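Side-chain contacts in AimR transcriptional regulator (Bacillus phage phi3T, PDB 5ZVV), which activates transcription of the phage aimX locus as a homodimer, apparently promoting the lytic cycle, until the arbitrium peptide converts it to an inactive monomer: residues Asn126-Leu130 with Asn131-Arg135; Asp92-Thr95 with Asp96-Ile100. One frame throughout, in Å; residues are numbered along the deposited sequence.

Interaction 1: Asn126-Leu130 with Asn131-Arg135; sequences NEISL and NDAIR
Ser129 and Asn131 meet at the start of helix 130-139, where the serine occupies the N-cap position. With OG turned away from its own N and beside its carbonyl carbon (chi1 169°), it lies near the next amides and accepts from Asn131 N at 3.3 Å, a weak capping bond because the N-H...OG angle is only 127°. The main chain is held more firmly: Ala133 N donates to Ser129 O at 2.7 Å and Ile134 N to Leu130 O at 2.9 Å, the i to i+4 bonds of the first helical turn.

The remaining contacts across the cap are mainly of carbon. Ile128, the residue before the cap, reaches forward over this turn: its CG1 comes to 3.5 Å from Asp132 CB, and its CD1 ends 3.7 Å from Ala133 N. The Asp132 carboxylate leans back toward the cap, with OD2 3.6 Å from Ser129 CB. One turn along, Leu130 CD2 touches Ile134 CD1 at 3.8 Å, the two side chains crossing at a slant.

Around this junction Ile128 packs on Leu119 and Leu123 of helix 108-124, Leu130 on Ala158 of helix 145-161, and Ile134 on Asn131 of the second subunit. The chemistry implies a helix start whose serine side chain binds one early amide only weakly; two backbone bonds close the turn, while apolar contacts set it against neighbouring helices and the dimer partner.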
loop_
_atom_site.group_PDB
_atom_site.type_symbol
_atom_site.label_atom_id
_atom_site.label_comp_id
_atom_site.label_asym_id
_atom_site.label_seq_id
_atom_site.Cartn_x
_atom_site.Cartn_y
_atom_site.Cartn_z
ATOM N N ASN A 126 -12.272 13.729 -4.309
ATOM C CA ASN A 126 -11.514 13.816 -3.058
ATOM C C ASN A 126 -12.282 14.613 -2.002
ATOM O O ASN A 126 -11.714 15.424 -1.268
ATOM C CB ASN A 126 -10.120 14.408 -3.292
ATOM C CG ASN A 126 -9.193 14.208 -2.106
ATOM O OD1 ASN A 126 -9.527 13.500 -1.156
ATOM N ND2 ASN A 126 -8.021 14.831 -2.159
ATOM N N GLU A 127 -13.593 14.386 -1.935
ATOM C CA GLU A 127 -14.445 15.018 -0.937
ATOM C C GLU A 127 -14.696 14.119 0.263
ATOM O O GLU A 127 -15.372 14.539 1.207
ATOM C CB GLU A 127 -15.778 15.434 -1.567
ATOM C CG GLU A 127 -15.649 16.520 -2.624
ATOM C CD GLU A 127 -16.949 16.783 -3.358
ATOM O OE1 GLU A 127 -17.877 15.954 -3.241
ATOM O OE2 GLU A 127 -17.045 17.817 -4.053
ATOM N N ILE A 128 -14.172 12.896 0.245
ATOM C CA ILE A 128 -14.289 11.966 1.360
ATOM C C ILE A 128 -12.979 11.199 1.466
ATOM O O ILE A 128 -12.253 11.032 0.481
ATOM C CB ILE A 128 -15.488 11.005 1.190
ATOM C CG1 ILE A 128 -15.815 10.301 2.509
ATOM C CG2 ILE A 128 -15.213 9.984 0.094
ATOM C CD1 ILE A 128 -16.920 9.273 2.393
ATOM N N SER A 129 -12.665 10.755 2.678
ATOM C CA SER A 129 -11.494 9.919 2.876
ATOM C C SER A 129 -11.763 8.504 2.370
ATOM O O SER A 129 -12.908 8.058 2.262
ATOM C CB SER A 129 -11.101 9.887 4.353
ATOM O OG SER A 129 -10.119 8.893 4.594
ATOM N N LEU A 130 -10.680 7.796 2.051
ATOM C CA LEU A 130 -10.807 6.412 1.608
ATOM C C LEU A 130 -11.344 5.530 2.729
ATOM O O LEU A 130 -12.254 4.717 2.518
ATOM C CB LEU A 130 -9.456 5.904 1.108
ATOM C CG LEU A 130 -9.433 4.574 0.361
ATOM C CD1 LEU A 130 -8.436 4.646 -0.782
ATOM C CD2 LEU A 130 -9.079 3.434 1.303
ATOM N N ASN A 131 -10.794 5.682 3.935
ATOM C CA ASN A 131 -11.322 4.951 5.079
ATOM C C ASN A 131 -12.726 5.421 5.435
ATOM O O ASN A 131 -13.558 4.611 5.860
ATOM C CB ASN A 131 -10.383 5.096 6.279
ATOM C CG ASN A 131 -9.065 4.379 6.074
ATOM O OD1 ASN A 131 -8.682 4.067 4.946
ATOM N ND2 ASN A 131 -8.365 4.106 7.170
ATOM N N ASP A 132 -13.004 6.719 5.271
ATOM C CA ASP A 132 -14.367 7.212 5.450
ATOM C C ASP A 132 -15.310 6.593 4.428
ATOM O O ASP A 132 -16.485 6.348 4.724
ATOM C CB ASP A 132 -14.399 8.736 5.343
ATOM C CG ASP A 132 -13.874 9.421 6.586
ATOM O OD1 ASP A 132 -13.561 8.719 7.569
ATOM O OD2 ASP A 132 -13.779 10.668 6.577
ATOM N N ALA A 133 -14.815 6.346 3.212
ATOM C CA ALA A 133 -15.626 5.661 2.212
ATOM C C ALA A 133 -15.844 4.201 2.580
ATOM O O ALA A 133 -16.907 3.643 2.290
ATOM C CB ALA A 133 -14.971 5.772 0.835
ATOM N N ILE A 134 -14.858 3.571 3.220
ATOM C CA ILE A 134 -15.031 2.194 3.671
ATOM C C ILE A 134 -16.066 2.124 4.792
ATOM O O ILE A 134 -16.943 1.250 4.793
ATOM C CB ILE A 134 -13.675 1.607 4.099
ATOM C CG1 ILE A 134 -12.709 1.589 2.910
ATOM C CG2 ILE A 134 -13.852 0.206 4.671
ATOM C CD1 ILE A 134 -11.325 1.086 3.248
ATOM N N ARG A 135 -15.991 3.049 5.754
ATOM C CA ARG A 135 -16.955 3.062 6.852
ATOM C C ARG A 135 -18.358 3.378 6.349
ATOM O O ARG A 135 -19.318 2.668 6.672
ATOM C CB ARG A 135 -16.531 4.072 7.917
ATOM C CG ARG A 135 -15.188 3.776 8.550
ATOM C CD ARG A 135 -14.876 4.744 9.675
ATOM N NE ARG A 135 -13.444 4.789 9.954
ATOM C CZ ARG A 135 -12.629 5.740 9.513
ATOM N NH1 ARG A 135 -13.106 6.736 8.778
ATOM N NH2 ARG A 135 -11.337 5.702 9.808
#

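Interaction 2: Asp92-Thr95 with Asp96-Ile100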
loop_
_atom_site.group_PDB
_atom_site.type_symbol
_atom_site.label_atom_id
_atom_site.label_comp_id
_atom_site.label_asym_id
_atom_site.label_seq_id
_atom_site.Cartn_x
_atom_site.Cartn_y
_atom_site.Cartn_z
ATOM N N ASP A 92 -20.306 13.247 -15.809
ATOM C CA ASP A 92 -20.353 13.531 -14.374
ATOM C C ASP A 92 -21.616 14.284 -13.973
ATOM O O ASP A 92 -22.213 13.988 -12.932
ATOM C CB ASP A 92 -19.115 14.326 -13.959
ATOM C CG ASP A 92 -17.837 13.524 -14.076
ATOM O OD1 ASP A 92 -17.905 12.280 -13.991
ATOM O OD2 ASP A 92 -16.761 14.137 -14.249
ATOM N N THR A 93 -22.023 15.277 -14.768
ATOM C CA THR A 93 -23.224 16.046 -14.447
ATOM C C THR A 93 -24.451 15.142 -14.415
ATOM O O THR A 93 -25.193 15.089 -13.420
ATOM C CB THR A 93 -23.401 17.171 -15.473
ATOM O OG1 THR A 93 -22.210 17.966 -15.526
ATOM C CG2 THR A 93 -24.580 18.061 -15.106
ATOM N N LEU A 94 -24.669 14.413 -15.513
ATOM C CA LEU A 94 -25.745 13.433 -15.570
ATOM C C LEU A 94 -25.617 12.410 -14.450
ATOM O O LEU A 94 -26.610 12.072 -13.796
ATOM C CB LEU A 94 -25.739 12.743 -16.934
ATOM C CG LEU A 94 -26.795 11.666 -17.182
ATOM C CD1 LEU A 94 -28.193 12.254 -17.081
ATOM C CD2 LEU A 94 -26.583 11.019 -18.537
ATOM N N THR A 95 -24.398 11.917 -14.211
ATOM C CA THR A 95 -24.191 10.906 -13.178
ATOM C C THR A 95 -24.663 11.402 -11.818
ATOM O O THR A 95 -25.327 10.669 -11.080
ATOM C CB THR A 95 -22.716 10.507 -13.110
ATOM O OG1 THR A 95 -22.306 9.929 -14.357
ATOM C CG2 THR A 95 -22.485 9.500 -11.991
ATOM N N ASP A 96 -24.343 12.654 -11.476
ATOM C CA ASP A 96 -24.724 13.173 -10.167
ATOM C C ASP A 96 -26.226 13.412 -10.080
ATOM O O ASP A 96 -26.839 13.165 -9.031
ATOM C CB ASP A 96 -23.944 14.451 -9.865
ATOM C CG ASP A 96 -22.458 14.196 -9.695
ATOM O OD1 ASP A 96 -22.088 13.053 -9.345
ATOM O OD2 ASP A 96 -21.661 15.134 -9.906
ATOM N N LYS A 97 -26.841 13.879 -11.171
ATOM C CA LYS A 97 -28.298 14.001 -11.180
ATOM C C LYS A 97 -28.967 12.648 -10.944
ATOM O O LYS A 97 -29.882 12.523 -10.117
ATOM C CB LYS A 97 -28.764 14.617 -12.499
ATOM C CG LYS A 97 -28.340 16.067 -12.678
ATOM C CD LYS A 97 -28.750 16.604 -14.039
ATOM C CE LYS A 97 -28.209 18.011 -14.255
ATOM N NZ LYS A 97 -28.514 18.527 -15.619
ATOM N N ILE A 98 -28.504 11.614 -11.653
ATOM C CA ILE A 98 -29.071 10.278 -11.485
ATOM C C ILE A 98 -28.827 9.763 -10.071
ATOM O O ILE A 98 -29.684 9.088 -9.489
ATOM C CB ILE A 98 -28.503 9.314 -12.545
ATOM C CG1 ILE A 98 -28.851 9.800 -13.954
ATOM C CG2 ILE A 98 -29.039 7.906 -12.329
ATOM C CD1 ILE A 98 -28.323 8.907 -15.052
ATOM N N ILE A 99 -27.662 10.068 -9.497
ATOM C CA ILE A 99 -27.383 9.646 -8.125
ATOM C C ILE A 99 -28.380 10.278 -7.162
ATOM O O ILE A 99 -28.865 9.624 -6.229
ATOM C CB ILE A 99 -25.931 9.983 -7.739
ATOM C CG1 ILE A 99 -24.957 9.062 -8.470
ATOM C CG2 ILE A 99 -25.729 9.859 -6.232
ATOM C CD1 ILE A 99 -23.509 9.334 -8.140
ATOM N N ILE A 100 -28.709 11.554 -7.379
ATOM C CA ILE A 100 -29.723 12.204 -6.551
ATOM C C ILE A 100 -31.069 11.501 -6.704
ATOM O O ILE A 100 -31.755 11.214 -5.713
ATOM C CB ILE A 100 -29.820 13.701 -6.897
ATOM C CG1 ILE A 100 -28.558 14.434 -6.431
ATOM C CG2 ILE A 100 -31.071 14.317 -6.280
ATOM C CD1 ILE A 100 -28.452 15.854 -6.936
#
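Four successive i to i+4 bonds join Asp92-Thr95 to Asp96-Ile100, and their N-H...O angles of 151° to 169° identify regular alpha-helical geometry over the first two turns of helix 92-103, in the all-helical, TPR-like fold of AimR. The straightest runs from Ile98 N to Leu94 O, at 2.9 Å.

The side chains pair at the same spacing. On the buried side, Leu94 and Ile98 meet through branch and tip, Leu94 CG lying 3.8 Å from Ile98 CD1; the leucine also packs on Phe69 of helix 61-69 and the isoleucine on Val83 of helix 77-88. The methyl of Thr95 lies beside the tip of Ile99, CG2 standing 4.0 Å from Ile99 CD1, while its OG1 hydrogen-bonds to Ser86 OG and Trp91 O.

Asp96 folds back along the helix, since CG sits beside its own backbone N (chi1 -67°). This brings OD2 to 3.3 Å from Asp92 O, two acceptors that do not bond. The carboxylate is engaged elsewhere, OD1 forming a salt bridge with Arg121 NE, which probably offsets the nearby carbonyl. On the exposed side Thr93 and Lys97 run alongside each other, pointing the same way. The lysine is extended beyond CG, and its CE rests 3.7 Å from the CG2 methyl of Thr93.

Interaction 2 precedes interaction 1 along the chain, and helix 108-124 links them in space as well as in sequence. Their centres are 19 Å apart and their nearest atoms about 8 Å, so they do not touch directly. Helix 108-124 receives Ile99 and the Asp96 carboxylate of interaction 2 on Tyr117, Ser118 and Arg121, and Ile128 and Ala133 of interaction 1 on Leu119 and Leu123. The two differ in relation to the dimer: residues of 131-135 pack on the second subunit, whereas no other chain of the assembly touches 92-100. Interaction 1 therefore adjoins the dimer contact, and interaction 2 joins helices within one subunit.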